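Local structure of DNA damage response protein Rtt109, putative (Neosartorya fumigata, 5ZB9) at residues A[79-84]-A[257-262]; A[161-166]-A[218-223]; A[434-437]-A[441-444]. The protein probably transfers acetyl groups from acetyl-CoA to lysine side chains of histone H3. One frame throughout, in Å; residues are numbered along the deposited sequence.

Contact 1 of 3, residues A[79-84]-A[257-262]; sequences LVYGTA and PRFPDD
The rings of Tyr81 and Phe259 meet obliquely, with centroids 5.8 Å apart and planes inclined at 55°. At the Phe259 ring the tyrosine carbon arrives at the edge and in the plane: Tyr81 CE1 lies 3.8 Å from Phe259 CE1 and equally close to its CD1. The far end of the tyrosine touches a different residue. Its hydroxyl comes up against the pyrrolidine ring of Pro260, with Tyr81 OH 3.4 Å from Pro260 CD, so one long side chain spans two consecutive residues of the loop. Leu79, two residues back on the same side of the strand, adds a tip-to-tip contact in which its CD1 sits 3.8 Å from Pro260 CG. The CB atoms of Leu79 and Tyr81 both point at the loop; chi1 of -59° then sets Tyr81 CG anti to its carbonyl carbon and fixes where the ring goes. No hydrogen bond joins the segments, and aromatic and aliphatic groups suit such a buried meeting. Proline also fits its place as the second residue of a type II turn from Phe259 to Asp262, its ring holding phi at -59°. Strand 71-82 runs antiparallel between strands 50-61 and 86-96, and Tyr81 pairs through its backbone with Thr88. The loop between helices 241-244 and 266-272 lies across this sheet: Phe259 stacks on Phe90 and reaches Ser137 of strand 133-140, while Asp262 bonds to the backbone N of the acetylated lysine at position 264.

Contact 2 of 3, residues A[161-166]-A[218-223]; sequences DDRGLI and RGFFPI
Phe220 lays its ring against Arg163 and Ile166, one helical turn apart. Ile166 lies over one face, its CG2 3.7 Å from both Phe220 CG and CD1. The beta-branch makes this possible: CG2 is anti to the backbone N, while CG1 (chi1 -63°) carries CD1 over the same ring. Arg163 instead comes to the edge in the ring plane, where its CG is 3.9 Å from Phe220 CE1. Its chain runs extended to NE, and the guanidinium plane lies 24° from the phenyl plane, with NH1 4.0 Å from Phe220 CZ.

The phenylalanine's apolar surface also meets Leu207 and Val209. A type I turn from Arg218 to Phe221 delivers it. At the helix start, the N-cap Asp161 OD1 accepts from Gly164 N at 3.0 Å. Helix 162-177 carries Trp168 and Arg171, which bind CoA in another structure of this protein; Phe220, its side chain about 9 Å from that of Arg171, thus packs on part of that site's framework.

No hydrogen bond crosses the contact, which rests on van der Waals forces. Arg163 gives methylenes to the ring and keeps its charge for a salt bridge with Glu216, so the two interactions probably act together to orient it.

Contact 3 of 3, residues A[434-437]-A[441-444]; sequences QDFN and KAIA
Phe436 and Ala442 make the closest side-chain contact, Phe436 CD2 standing 3.5 Å from Ala442 CB, with the methyl oblique to the ring. Although the phenylalanine's CB points away overall, chi1 of -63° brings the ring back against the helix, and a residue as small as alanine lets it come this near. Alongside, Asp435 and Lys441 point the same way. In one of the aspartate's two conformers Asp435 OD2 is 3.7 Å from Lys441 NZ, a long and doubtful salt bridge that the lysine reaches through bends at chi3 (117°) and chi4. The backbone adds a CA-H...O contact, Ala442 CA lying 3.6 Å from Asp435 O. This is a tight connection between two helices: the chain leaves helix 421-432, runs extended through Gln434 and Asp435, then turns at Phe436 and Asn437 into helix 439-457. Asp435 O and Lys441 O, two acceptors 3.2 Å apart, are both hydrogen-bonded to Ser445 OG and must share its single proton. Thr438 OG1, accepting from Lys441 N, helps define the start of the second helix. Farther out, Phe148 meets the Phe436 ring edge-to-face, Tyr99 OH bonds to Phe436 O, and Val71 of strand 71-82 touches Ala442.

The three contacts are well separated: the centres of contacts 1 and 2 are 24 Å apart, and that of contact 3 is 31 Å from each. None touches another, the nearest atoms of contacts 1 and 2 being about 12 Å apart. Along the chain, contact 2 falls between the two segments of contact 1, whereas contact 3 follows both. Strand 71-82 links contacts 1 and 3, carrying Leu79 and Tyr81 near one end and Val71 at the other. No CoA is bound here; residues that bind it in another structure lie at moderate distance, side chains being about 11 Å apart for Leu79 and Ala94, 7 Å for Ile166 and Trp168, and 10 Å for Phe436 and Ser96.

Contact 1 of 3, residues A[79-84]-A[257-262]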
ATOM      1  N   LEU A  79      -3.393  -4.857  -1.171  1.00 22.22           N
ATOM      2  CA  LEU A  79      -3.199  -6.219  -0.695  1.00 20.14           C
ATOM      3  C   LEU A  79      -2.906  -6.227   0.799  1.00 25.41           C
ATOM      4  O   LEU A  79      -2.006  -5.519   1.267  1.00 27.11           O
ATOM      5  CB  LEU A  79      -2.060  -6.896  -1.454  1.00 23.58           C
ATOM      6  CG  LEU A  79      -2.041  -6.713  -2.973  1.00 31.29           C
ATOM      7  CD1 LEU A  79      -0.777  -7.341  -3.557  1.00 28.18           C
ATOM      8  CD2 LEU A  79      -3.291  -7.298  -3.617  1.00 28.82           C
ATOM      9  N   VAL A  80      -3.665  -7.018   1.552  1.00 23.91           N
ATOM     10  CA  VAL A  80      -3.423  -7.152   2.984  1.00 25.70           C
ATOM     11  C   VAL A  80      -2.777  -8.497   3.267  1.00 25.99           C
ATOM     12  O   VAL A  80      -3.373  -9.540   3.018  1.00 28.74           O
ATOM     13  CB  VAL A  80      -4.721  -7.023   3.814  1.00 28.50           C
ATOM     14  CG1 VAL A  80      -4.403  -7.046   5.305  1.00 25.62           C
ATOM     15  CG2 VAL A  80      -5.467  -5.751   3.455  1.00 20.68           C
ATOM     16  N   TYR A  81      -1.545  -8.462   3.766  1.00 27.29           N
ATOM     17  CA  TYR A  81      -0.824  -9.668   4.162  1.00 26.11           C
ATOM     18  C   TYR A  81      -0.897  -9.856   5.669  1.00 29.39           C
ATOM     19  O   TYR A  81      -0.899  -8.884   6.421  1.00 30.01           O
ATOM     20  CB  TYR A  81       0.642  -9.605   3.736  1.00 22.97           C
ATOM     21  CG  TYR A  81       0.882  -9.443   2.252  1.00 30.35           C
ATOM     22  CD1 TYR A  81       0.981  -8.180   1.674  1.00 25.25           C
ATOM     23  CD2 TYR A  81       1.036 -10.549   1.430  1.00 28.91           C
ATOM     24  CE1 TYR A  81       1.213  -8.034   0.325  1.00 25.01           C
ATOM     25  CE2 TYR A  81       1.266 -10.408   0.075  1.00 24.74           C
ATOM     26  CZ  TYR A  81       1.353  -9.153  -0.471  1.00 26.96           C
ATOM     27  OH  TYR A  81       1.584  -9.020  -1.820  1.00 31.16           O
ATOM     28  N   GLY A  82      -0.951 -11.107   6.105  1.00 29.01           N
ATOM     29  CA  GLY A  82      -0.919 -11.414   7.521  1.00 23.85           C
ATOM     30  C   GLY A  82       0.028 -12.550   7.849  1.00 27.69           C
ATOM     31  O   GLY A  82       0.017 -13.590   7.198  1.00 32.02           O
ATOM     32  N   THR A  83       0.878 -12.325   8.841  1.00 31.09           N
ATOM     33  CA  THR A  83       1.611 -13.398   9.504  1.00 38.15           C
ATOM     34  C   THR A  83       1.231 -13.372  10.982  1.00 39.89           C
ATOM     35  O   THR A  83       0.379 -12.586  11.398  1.00 35.29           O
ATOM     36  CB  THR A  83       3.146 -13.255   9.371  1.00 33.75           C
ATOM     37  OG1 THR A  83       3.574 -12.047  10.014  1.00 34.71           O
ATOM     38  CG2 THR A  83       3.572 -13.250   7.914  1.00 27.18           C
ATOM     39  N   ALA A  84       1.867 -14.217  11.780  1.00 39.99           N
ATOM     40  CA  ALA A  84       1.559 -14.242  13.196  1.00 36.56           C
ATOM     41  C   ALA A  84       1.969 -12.929  13.851  1.00 39.31           C
ATOM     42  O   ALA A  84       1.349 -12.507  14.824  1.00 42.68           O
ATOM     43  CB  ALA A  84       2.237 -15.408  13.866  1.00 32.78           C
ATOM     44  N   PRO A 257      11.179  -6.714   1.997  1.00 27.37           N
ATOM     45  CA  PRO A 257       9.943  -7.410   1.613  1.00 25.46           C
ATOM     46  C   PRO A 257       9.755  -7.491   0.098  1.00 25.43           C
ATOM     47  O   PRO A 257      10.123  -6.568  -0.617  1.00 27.37           O
ATOM     48  CB  PRO A 257       8.851  -6.555   2.260  1.00 26.96           C
ATOM     49  CG  PRO A 257       9.442  -5.186   2.318  1.00 22.02           C
ATOM     50  CD  PRO A 257      10.918  -5.364   2.531  1.00 22.68           C
ATOM     51  N   ARG A 258       9.178  -8.587  -0.380  1.00 26.21           N
ATOM     52  CA  ARG A 258       9.019  -8.806  -1.815  1.00 26.38           C
ATOM     53  C   ARG A 258       7.565  -8.663  -2.278  1.00 25.54           C
ATOM     54  O   ARG A 258       6.775  -9.594  -2.174  1.00 29.69           O
ATOM     55  CB  ARG A 258       9.572 -10.186  -2.182  1.00 28.32           C
ATOM     56  CG  ARG A 258      11.075 -10.304  -1.934  1.00 26.67           C
ATOM     57  CD  ARG A 258      11.515 -11.720  -1.600  1.00 30.69           C
ATOM     58  NE  ARG A 258      12.945 -11.785  -1.295  1.00 27.90           N
ATOM     59  CZ  ARG A 258      13.883 -12.127  -2.174  1.00 26.48           C
ATOM     60  NH1 ARG A 258      13.551 -12.442  -3.420  1.00 23.94           N
ATOM     61  NH2 ARG A 258      15.157 -12.150  -1.809  1.00 22.86           N
ATOM     62  N   PHE A 259       7.229  -7.482  -2.790  1.00 27.54           N
ATOM     63  CA  PHE A 259       5.878  -7.172  -3.258  1.00 25.11           C
ATOM     64  C   PHE A 259       5.772  -7.327  -4.777  1.00 25.67           C
ATOM     65  O   PHE A 259       6.785  -7.246  -5.475  1.00 26.68           O
ATOM     66  CB  PHE A 259       5.494  -5.741  -2.854  1.00 26.03           C
ATOM     67  CG  PHE A 259       5.402  -5.527  -1.374  1.00 22.80           C
ATOM     68  CD1 PHE A 259       4.368  -6.095  -0.640  1.00 24.69           C
ATOM     69  CD2 PHE A 259       6.337  -4.745  -0.714  1.00 22.69           C
ATOM     70  CE1 PHE A 259       4.275  -5.899   0.729  1.00 22.08           C
ATOM     71  CE2 PHE A 259       6.250  -4.539   0.659  1.00 23.46           C
ATOM     72  CZ  PHE A 259       5.215  -5.118   1.381  1.00 23.28           C
ATOM     73  N   PRO A 260       4.545  -7.539  -5.294  1.00 27.60           N
ATOM     74  CA  PRO A 260       4.287  -7.620  -6.742  1.00 27.07           C
ATOM     75  C   PRO A 260       4.697  -6.363  -7.511  1.00 33.71           C
ATOM     76  O   PRO A 260       4.372  -5.252  -7.083  1.00 30.38           O
ATOM     77  CB  PRO A 260       2.769  -7.790  -6.830  1.00 21.87           C
ATOM     78  CG  PRO A 260       2.330  -8.210  -5.495  1.00 24.22           C
ATOM     79  CD  PRO A 260       3.316  -7.726  -4.502  1.00 23.66           C
ATOM     80  N   ASP A 261       5.398  -6.549  -8.629  1.00 37.07           N
ATOM     81  CA  ASP A 261       5.730  -5.470  -9.565  1.00 32.35           C
ATOM     82  C   ASP A 261       6.591  -4.362  -8.954  1.00 31.76           C
ATOM     83  O   ASP A 261       6.725  -3.290  -9.533  1.00 41.13           O
ATOM     84  CB  ASP A 261       4.445  -4.864 -10.149  1.00 42.92           C
ATOM     85  CG  ASP A 261       3.533  -5.918 -10.774  1.00 64.37           C
ATOM     86  OD1 ASP A 261       4.057  -6.940 -11.269  1.00 64.29           O
ATOM     87  OD2 ASP A 261       2.293  -5.729 -10.768  1.00 76.38           O
ATOM     88  N   ASP A 262       7.181  -4.630  -7.798  1.00 26.56           N
ATOM     89  CA  ASP A 262       8.041  -3.670  -7.117  1.00 28.00           C
ATOM     90  C   ASP A 262       9.444  -3.644  -7.738  1.00 30.73           C
ATOM     91  O   ASP A 262      10.092  -4.681  -7.848  1.00 34.59           O
ATOM     92  CB  ASP A 262       8.116  -4.020  -5.626  1.00 25.29           C
ATOM     93  CG  ASP A 262       8.829  -2.961  -4.785  1.00 33.58           C
ATOM     94  OD1 ASP A 262       9.806  -2.328  -5.249  1.00 34.29           O
ATOM     95  OD2 ASP A 262       8.413  -2.774  -3.620  1.00 34.51           O
TER

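Contact 2 of 3, residues A[161-166]-A[218-223]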
ATOM      1  N   ASP A 161       4.705  13.323 -12.290  1.00 19.24           N
ATOM      2  CA  ASP A 161       5.978  12.630 -12.469  1.00 29.14           C
ATOM      3  C   ASP A 161       6.395  11.948 -11.148  1.00 26.71           C
ATOM      4  O   ASP A 161       5.659  12.003 -10.157  1.00 24.74           O
ATOM      5  CB  ASP A 161       7.063  13.589 -12.994  1.00 23.90           C
ATOM      6  CG  ASP A 161       7.451  14.683 -11.999  1.00 33.51           C
ATOM      7  OD1 ASP A 161       6.836  14.807 -10.916  1.00 33.35           O
ATOM      8  OD2 ASP A 161       8.396  15.441 -12.322  1.00 36.99           O
ATOM      9  N   ASP A 162       7.548  11.291 -11.144  1.00 20.71           N
ATOM     10  CA  ASP A 162       7.997  10.556  -9.960  1.00 25.45           C
ATOM     11  C   ASP A 162       8.032  11.415  -8.692  1.00 24.85           C
ATOM     12  O   ASP A 162       7.508  11.006  -7.656  1.00 26.20           O
ATOM     13  CB  ASP A 162       9.385   9.945 -10.191  1.00 22.17           C
ATOM     14  CG  ASP A 162       9.415   9.007 -11.368  1.00 24.45           C
ATOM     15  OD1 ASP A 162      10.443   8.979 -12.072  1.00 28.09           O
ATOM     16  OD2 ASP A 162       8.410   8.299 -11.587  1.00 27.22           O
ATOM     17  N   ARG A 163       8.642  12.593  -8.765  1.00 22.08           N
ATOM     18  CA  ARG A 163       8.762  13.436  -7.581  1.00 21.86           C
ATOM     19  C   ARG A 163       7.391  13.866  -7.079  1.00 22.88           C
ATOM     20  O   ARG A 163       7.154  13.905  -5.879  1.00 25.98           O
ATOM     21  CB  ARG A 163       9.636  14.661  -7.865  1.00 27.13           C
ATOM     22  CG  ARG A 163      11.109  14.333  -8.002  1.00 30.75           C
ATOM     23  CD  ARG A 163      11.947  15.553  -8.358  1.00 28.05           C
ATOM     24  NE  ARG A 163      13.306  15.163  -8.727  1.00 32.33           N
ATOM     25  CZ  ARG A 163      14.342  15.169  -7.889  1.00 40.19           C
ATOM     26  NH1 ARG A 163      14.172  15.563  -6.628  1.00 30.32           N
ATOM     27  NH2 ARG A 163      15.550  14.792  -8.313  1.00 38.52           N
ATOM     28  N   GLY A 164       6.487  14.182  -7.999  1.00 25.70           N
ATOM     29  CA  GLY A 164       5.142  14.568  -7.623  1.00 19.73           C
ATOM     30  C   GLY A 164       4.375  13.435  -6.974  1.00 23.68           C
ATOM     31  O   GLY A 164       3.614  13.656  -6.024  1.00 24.13           O
ATOM     32  N   LEU A 165       4.569  12.219  -7.481  1.00 23.18           N
ATOM     33  CA  LEU A 165       3.886  11.050  -6.929  1.00 21.79           C
ATOM     34  C   LEU A 165       4.375  10.710  -5.522  1.00 23.81           C
ATOM     35  O   LEU A 165       3.579  10.358  -4.648  1.00 21.00           O
ATOM     36  CB  LEU A 165       4.063   9.845  -7.842  1.00 26.31           C
ATOM     37  CG  LEU A 165       2.892   9.650  -8.793  1.00 33.23           C
ATOM     38  CD1 LEU A 165       3.199   8.567  -9.814  1.00 35.58           C
ATOM     39  CD2 LEU A 165       1.630   9.328  -8.010  1.00 21.50           C
ATOM     40  N   ILE A 166       5.682  10.814  -5.306  1.00 18.77           N
ATOM     41  CA  ILE A 166       6.234  10.587  -3.979  1.00 19.60           C
ATOM     42  C   ILE A 166       5.665  11.597  -2.966  1.00 20.94           C
ATOM     43  O   ILE A 166       5.245  11.207  -1.876  1.00 19.41           O
ATOM     44  CB  ILE A 166       7.775  10.643  -3.999  1.00 18.22           C
ATOM     45  CG1 ILE A 166       8.328   9.527  -4.890  1.00 15.22           C
ATOM     46  CG2 ILE A 166       8.345  10.509  -2.588  1.00 15.17           C
ATOM     47  CD1 ILE A 166       9.792   9.715  -5.280  1.00 17.84           C
ATOM     48  N   ARG A 218      14.136  14.938   2.512  1.00 26.65           N
ATOM     49  CA  ARG A 218      13.203  15.676   3.370  1.00 25.80           C
ATOM     50  C   ARG A 218      12.309  16.590   2.533  1.00 26.98           C
ATOM     51  O   ARG A 218      11.235  17.005   2.977  1.00 28.59           O
ATOM     52  CB  ARG A 218      13.947  16.491   4.434  1.00 29.75           C
ATOM     53  CG  ARG A 218      14.664  15.641   5.474  1.00 37.84           C
ATOM     54  CD  ARG A 218      15.434  16.493   6.484  1.00 53.19           C
ATOM     55  NE  ARG A 218      14.546  17.246   7.367  1.00 63.34           N
ATOM     56  CZ  ARG A 218      14.290  18.546   7.246  1.00 66.93           C
ATOM     57  NH1 ARG A 218      14.868  19.252   6.283  1.00 62.61           N
ATOM     58  NH2 ARG A 218      13.463  19.143   8.094  1.00 63.56           N
ATOM     59  N   GLY A 219      12.741  16.888   1.312  1.00 22.63           N
ATOM     60  CA  GLY A 219      11.918  17.658   0.398  1.00 22.84           C
ATOM     61  C   GLY A 219      10.616  16.953   0.060  1.00 25.94           C
ATOM     62  O   GLY A 219       9.657  17.585  -0.372  1.00 27.54           O
ATOM     63  N   PHE A 220      10.572  15.638   0.259  1.00 20.20           N
ATOM     64  CA  PHE A 220       9.374  14.882  -0.070  1.00 19.37           C
ATOM     65  C   PHE A 220       8.389  14.853   1.096  1.00 22.70           C
ATOM     66  O   PHE A 220       7.207  14.572   0.900  1.00 18.01           O
ATOM     67  CB  PHE A 220       9.731  13.454  -0.487  1.00 20.72           C
ATOM     68  CG  PHE A 220      10.560  13.375  -1.736  1.00 20.84           C
ATOM     69  CD1 PHE A 220      10.024  13.734  -2.965  1.00 23.57           C
ATOM     70  CD2 PHE A 220      11.875  12.936  -1.685  1.00 17.95           C
ATOM     71  CE1 PHE A 220      10.789  13.669  -4.123  1.00 22.77           C
ATOM     72  CE2 PHE A 220      12.646  12.870  -2.837  1.00 22.57           C
ATOM     73  CZ  PHE A 220      12.099  13.241  -4.059  1.00 21.46           C
ATOM     74  N   PHE A 221       8.878  15.140   2.303  1.00 19.14           N
ATOM     75  CA  PHE A 221       8.036  15.101   3.498  1.00 23.31           C
ATOM     76  C   PHE A 221       6.941  16.171   3.438  1.00 18.30           C
ATOM     77  O   PHE A 221       7.161  17.245   2.894  1.00 24.05           O
ATOM     78  CB  PHE A 221       8.873  15.302   4.775  1.00 20.90           C
ATOM     79  CG  PHE A 221       9.879  14.206   5.046  1.00 25.70           C
ATOM     80  CD1 PHE A 221       9.895  13.037   4.298  1.00 19.18           C
ATOM     81  CD2 PHE A 221      10.813  14.351   6.068  1.00 22.60           C
ATOM     82  CE1 PHE A 221      10.823  12.042   4.564  1.00 19.81           C
ATOM     83  CE2 PHE A 221      11.744  13.357   6.334  1.00 19.78           C
ATOM     84  CZ  PHE A 221      11.749  12.206   5.589  1.00 20.88           C
ATOM     85  N   PRO A 222       5.765  15.890   4.017  1.00 22.24           N
ATOM     86  CA  PRO A 222       4.723  16.925   4.125  1.00 24.23           C
ATOM     87  C   PRO A 222       5.173  18.097   5.014  1.00 25.69           C
ATOM     88  O   PRO A 222       5.989  17.892   5.912  1.00 24.31           O
ATOM     89  CB  PRO A 222       3.544  16.183   4.765  1.00 17.82           C
ATOM     90  CG  PRO A 222       3.875  14.725   4.664  1.00 22.82           C
ATOM     91  CD  PRO A 222       5.354  14.613   4.623  1.00 19.50           C
ATOM     92  N   ILE A 223       4.636  19.294   4.783  1.00 23.83           N
ATOM     93  CA  ILE A 223       5.070  20.484   5.524  1.00 25.60           C
ATOM     94  C   ILE A 223       4.772  20.369   7.026  1.00 24.46           C
ATOM     95  O   ILE A 223       5.424  21.015   7.850  1.00 25.04           O
ATOM     96  CB  ILE A 223       4.424  21.780   4.945  1.00 29.14           C
ATOM     97  CG1 ILE A 223       4.961  23.035   5.653  1.00 34.87           C
ATOM     98  CG2 ILE A 223       2.904  21.718   5.003  1.00 19.23           C
ATOM     99  CD1 ILE A 223       6.491  23.152   5.650  1.00 32.75           C
TER

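Contact 3 of 3, residues A[434-437]-A[441-444]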
ATOM      1  N   GLN A 434     -11.093  -3.304 -20.833  1.00 42.62           N
ATOM      2  CA  GLN A 434     -12.065  -2.333 -21.325  1.00 37.92           C
ATOM      3  C   GLN A 434     -11.384  -1.120 -21.936  1.00 42.45           C
ATOM      4  O   GLN A 434     -10.163  -1.074 -22.035  1.00 50.78           O
ATOM      5  CB  GLN A 434     -13.013  -1.900 -20.203  1.00 37.80           C
ATOM      6  CG  GLN A 434     -13.727  -3.061 -19.544  1.00 40.55           C
ATOM      7  CD  GLN A 434     -14.517  -3.903 -20.533  1.00 39.04           C
ATOM      8  OE1 GLN A 434     -15.306  -3.377 -21.313  1.00 38.20           O
ATOM      9  NE2 GLN A 434     -14.308  -5.214 -20.503  1.00 33.59           N
ATOM     10  N   ASP A 435     -12.189  -0.140 -22.338  1.00 46.58           N
ATOM     11  CA  ASP A 435     -11.661   1.035 -23.017  0.50 44.74           C
ATOM     12  C   ASP A 435     -12.112   2.318 -22.331  1.00 43.99           C
ATOM     13  O   ASP A 435     -13.269   2.467 -21.951  1.00 43.05           O
ATOM     14  CB  ASP A 435     -12.080   1.042 -24.492  0.50 48.41           C
ATOM     15  CG  ASP A 435     -11.318   0.015 -25.323  0.50 49.90           C
ATOM     16  OD1 ASP A 435     -10.220  -0.408 -24.899  0.50 48.88           O
ATOM     17  OD2 ASP A 435     -11.813  -0.363 -26.409  0.50 50.12           O
ATOM     18  N   PHE A 436     -11.173   3.245 -22.153  1.00 45.90           N
ATOM     19  CA  PHE A 436     -11.472   4.498 -21.456  1.00 45.62           C
ATOM     20  C   PHE A 436     -10.944   5.716 -22.209  1.00 50.14           C
ATOM     21  O   PHE A 436     -10.794   6.798 -21.630  1.00 41.02           O
ATOM     22  CB  PHE A 436     -10.903   4.463 -20.027  1.00 40.95           C
ATOM     23  CG  PHE A 436     -11.524   3.398 -19.164  1.00 37.47           C
ATOM     24  CD1 PHE A 436     -10.978   2.122 -19.114  1.00 31.87           C
ATOM     25  CD2 PHE A 436     -12.679   3.662 -18.435  1.00 32.13           C
ATOM     26  CE1 PHE A 436     -11.563   1.137 -18.343  1.00 32.75           C
ATOM     27  CE2 PHE A 436     -13.271   2.683 -17.664  1.00 25.49           C
ATOM     28  CZ  PHE A 436     -12.713   1.417 -17.615  1.00 30.06           C
ATOM     29  N   ASN A 437     -10.691   5.536 -23.503  1.00 50.18           N
ATOM     30  CA  ASN A 437     -10.171   6.601 -24.362  1.00 50.27           C
ATOM     31  C   ASN A 437     -11.051   7.839 -24.453  1.00 47.55           C
ATOM     32  O   ASN A 437     -10.550   8.961 -24.433  1.00 56.90           O
ATOM     33  CB  ASN A 437      -9.944   6.064 -25.765  1.00 53.09           C
ATOM     34  CG  ASN A 437      -8.880   5.006 -25.804  1.00 67.79           C
ATOM     35  OD1 ASN A 437      -9.163   3.809 -25.740  1.00 65.04           O
ATOM     36  ND2 ASN A 437      -7.635   5.441 -25.899  1.00 79.32           N
ATOM     37  N   LYS A 441     -16.930   5.860 -24.399  1.00 45.58           N
ATOM     38  CA  LYS A 441     -16.392   4.511 -24.244  1.00 44.37           C
ATOM     39  C   LYS A 441     -16.169   4.155 -22.774  1.00 41.92           C
ATOM     40  O   LYS A 441     -16.388   3.012 -22.369  1.00 43.00           O
ATOM     41  CB  LYS A 441     -15.088   4.366 -25.032  1.00 45.99           C
ATOM     42  CG  LYS A 441     -15.240   4.674 -26.518  1.00 53.03           C
ATOM     43  CD  LYS A 441     -13.902   4.682 -27.245  1.00 61.94           C
ATOM     44  CE  LYS A 441     -13.838   3.582 -28.298  1.00 63.62           C
ATOM     45  NZ  LYS A 441     -14.129   2.240 -27.714  1.00 63.20           N
ATOM     46  N   ALA A 442     -15.744   5.134 -21.979  1.00 37.51           N
ATOM     47  CA  ALA A 442     -15.501   4.916 -20.556  1.00 39.46           C
ATOM     48  C   ALA A 442     -16.810   4.687 -19.801  1.00 36.98           C
ATOM     49  O   ALA A 442     -16.897   3.821 -18.925  1.00 32.79           O
ATOM     50  CB  ALA A 442     -14.737   6.098 -19.958  1.00 38.20           C
ATOM     51  N   ILE A 443     -17.829   5.469 -20.142  1.00 38.94           N
ATOM     52  CA  ILE A 443     -19.152   5.282 -19.564  1.00 36.89           C
ATOM     53  C   ILE A 443     -19.684   3.885 -19.871  1.00 38.49           C
ATOM     54  O   ILE A 443     -20.312   3.250 -19.024  1.00 45.50           O
ATOM     55  CB  ILE A 443     -20.139   6.340 -20.074  1.00 36.80           C
ATOM     56  CG1 ILE A 443     -19.814   7.696 -19.446  1.00 39.93           C
ATOM     57  CG2 ILE A 443     -21.563   5.949 -19.745  1.00 32.09           C
ATOM     58  CD1 ILE A 443     -20.686   8.830 -19.938  1.00 38.86           C
ATOM     59  N   ALA A 444     -19.405   3.400 -21.074  1.00 35.17           N
ATOM     60  CA  ALA A 444     -19.833   2.066 -21.472  1.00 36.00           C
ATOM     61  C   ALA A 444     -19.034   0.998 -20.734  1.00 36.18           C
ATOM     62  O   ALA A 444     -19.576  -0.029 -20.316  1.00 39.74           O
ATOM     63  CB  ALA A 444     -19.691   1.891 -22.975  1.00 30.69           C
TER